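Local coordinates for benzyl alcohol dehydrogenase (Acinetobacter calcoaceticus, PDB 1F8F), which probably catalyses the NAD-dependent oxidation of benzyl alcohols to the corresponding aldehydes, using bound zinc, at residues L35-A40 against A146-S151. Numbering follows the deposited sequence.
Sequences LVKVVA and ATYALS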
loop_
_atom_site.group_PDB
_atom_site.type_symbol
_atom_site.label_atom_id
_atom_site.label_comp_id
_atom_site.label_asym_id
_atom_site.label_seq_id
_atom_site.Cartn_x
_atom_site.Cartn_y
_atom_site.Cartn_z
ATOM N N LEU A 35 -22.680 11.765 -29.367
ATOM C CA LEU A 35 -23.258 13.069 -29.665
ATOM C C LEU A 35 -24.141 13.502 -28.493
ATOM O O LEU A 35 -25.110 12.777 -28.210
ATOM C CB LEU A 35 -24.239 13.128 -30.852
ATOM C CG LEU A 35 -24.571 14.572 -31.292
ATOM C CD1 LEU A 35 -23.319 15.315 -31.723
ATOM C CD2 LEU A 35 -25.598 14.541 -32.408
ATOM N N VAL A 36 -23.755 14.601 -27.833
ATOM C CA VAL A 36 -24.499 14.928 -26.599
ATOM C C VAL A 36 -25.328 16.207 -26.677
ATOM O O VAL A 36 -24.764 17.227 -27.093
ATOM C CB VAL A 36 -23.474 15.149 -25.441
ATOM C CG1 VAL A 36 -24.153 15.486 -24.128
ATOM C CG2 VAL A 36 -22.653 13.881 -25.202
ATOM N N LYS A 37 -26.541 16.212 -26.162
ATOM C CA LYS A 37 -27.293 17.508 -26.172
ATOM C C LYS A 37 -26.960 18.182 -24.820
ATOM O O LYS A 37 -27.364 17.610 -23.807
ATOM C CB LYS A 37 -28.790 17.336 -26.376
ATOM C CG LYS A 37 -29.658 18.443 -25.815
ATOM C CD LYS A 37 -31.096 18.550 -26.170
ATOM C CE LYS A 37 -32.096 18.152 -25.110
ATOM N NZ LYS A 37 -33.279 19.110 -25.102
ATOM N N VAL A 38 -26.210 19.283 -24.812
ATOM C CA VAL A 38 -25.818 19.896 -23.545
ATOM C C VAL A 38 -26.908 20.658 -22.770
ATOM O O VAL A 38 -27.506 21.614 -23.285
ATOM C CB VAL A 38 -24.622 20.809 -23.844
ATOM C CG1 VAL A 38 -24.093 21.557 -22.618
ATOM C CG2 VAL A 38 -23.480 20.047 -24.530
ATOM N N VAL A 39 -27.123 20.340 -21.495
ATOM C CA VAL A 39 -28.065 21.055 -20.635
ATOM C C VAL A 39 -27.362 22.223 -19.950
ATOM O O VAL A 39 -27.823 23.377 -20.024
ATOM C CB VAL A 39 -28.747 20.117 -19.635
ATOM C CG1 VAL A 39 -29.639 20.811 -18.608
ATOM C CG2 VAL A 39 -29.619 19.071 -20.357
ATOM N N ALA A 40 -26.141 21.974 -19.385
ATOM C CA ALA A 40 -25.355 23.021 -18.752
ATOM C C ALA A 40 -23.884 22.626 -18.555
ATOM O O ALA A 40 -23.535 21.458 -18.492
ATOM C CB ALA A 40 -26.008 23.446 -17.417
ATOM N N ALA A 146 -21.369 24.837 -25.763
ATOM C CA ALA A 146 -22.274 24.722 -26.848
ATOM C C ALA A 146 -23.503 23.839 -26.601
ATOM O O ALA A 146 -23.620 22.978 -25.751
ATOM C CB ALA A 146 -21.649 24.169 -28.134
ATOM N N THR A 147 -24.488 24.069 -27.511
ATOM C CA THR A 147 -25.724 23.332 -27.442
ATOM C C THR A 147 -25.420 21.887 -27.793
ATOM O O THR A 147 -26.291 21.076 -27.501
ATOM C CB THR A 147 -26.852 23.860 -28.369
ATOM O OG1 THR A 147 -26.372 23.927 -29.722
ATOM C CG2 THR A 147 -27.353 25.245 -27.965
ATOM N N TYR A 148 -24.406 21.552 -28.574
ATOM C CA TYR A 148 -24.151 20.151 -28.887
ATOM C C TYR A 148 -22.658 19.864 -28.731
ATOM O O TYR A 148 -21.828 20.721 -29.012
ATOM C CB TYR A 148 -24.654 19.767 -30.296
ATOM C CG TYR A 148 -26.138 19.419 -30.226
ATOM C CD1 TYR A 148 -27.161 20.380 -30.353
ATOM C CD2 TYR A 148 -26.504 18.097 -30.048
ATOM C CE1 TYR A 148 -28.477 19.983 -30.264
ATOM C CE2 TYR A 148 -27.813 17.713 -29.971
ATOM C CZ TYR A 148 -28.810 18.671 -30.075
ATOM O OH TYR A 148 -30.114 18.214 -29.971
ATOM N N ALA A 149 -22.343 18.671 -28.185
ATOM C CA ALA A 149 -20.967 18.284 -28.011
ATOM C C ALA A 149 -20.719 16.844 -28.470
ATOM O O ALA A 149 -21.540 15.933 -28.280
ATOM C CB ALA A 149 -20.564 18.359 -26.523
ATOM N N LEU A 150 -19.518 16.651 -29.012
ATOM C CA LEU A 150 -19.092 15.302 -29.358
ATOM C C LEU A 150 -18.000 14.836 -28.383
ATOM O O LEU A 150 -16.925 15.452 -28.280
ATOM C CB LEU A 150 -18.525 15.337 -30.775
ATOM C CG LEU A 150 -18.272 13.967 -31.416
ATOM C CD1 LEU A 150 -19.561 13.434 -32.006
ATOM C CD2 LEU A 150 -17.157 14.045 -32.455
ATOM N N SER A 151 -18.220 13.707 -27.726
ATOM C CA SER A 151 -17.195 13.206 -26.799
ATOM C C SER A 151 -16.790 11.794 -27.175
ATOM O O SER A 151 -17.225 11.336 -28.248
ATOM C CB SER A 151 -17.790 13.320 -25.384
ATOM O OG SER A 151 -19.042 12.608 -25.416
HETATM O O HOH W 1 -28.493 22.265 -25.786
#
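The phenol ring of Tyr148 leans over the neighbouring strand, one face turned to the backbone of Lys37, whose CA sits 4.3 Å from the ring centroid, off-centre, in a CH-pi contact. Lys37 CB and Leu35 CG come to the ring obliquely, CB 3.7 Å from Tyr148 CE2 and CG 4.2 Å from Tyr148 CD2. Because CG of Tyr148 is anti to its own carbonyl carbon (chi1 -84°), the ring reaches across to the partner strand. A tyrosine suits this partly exposed place: its ring packs on aliphatic carbons while OH makes weak hydrogen bonds to Glu72 and Lys5. Beyond it the buried leucines Leu35 and Leu150, a non-hydrogen-bonded pair, bring their apolar branches together, CD1 to CD1 at 4.2 Å.

These antiparallel strands belong to the GroES-like domain of a zinc-dependent alcohol dehydrogenase, where strand 33-42 also pairs with strand 66-74. Val36 and Ala149 form a hydrogen-bonded pair, Val36 N giving to Ala149 O (2.6 Å) and Ala149 N returning to Val36 O (3.0 Å). Val38, whose CB is directed toward the partner strand, brings CG2 to 3.9 Å from Ala149 CB; the small methyl lets the valine come in close. Val36, branched and apolar, packs on Val87 and Leu89. Where the strands splay, Val38 N still gives a hydrogen bond to Thr147 O, from well above the carbonyl plane, and a water donates to both Thr147 O and Val38 O. At the far end Ser151 OG, hydrogen-bonded to Thr156 OG1, touches Val36 CG2 at 3.8 Å.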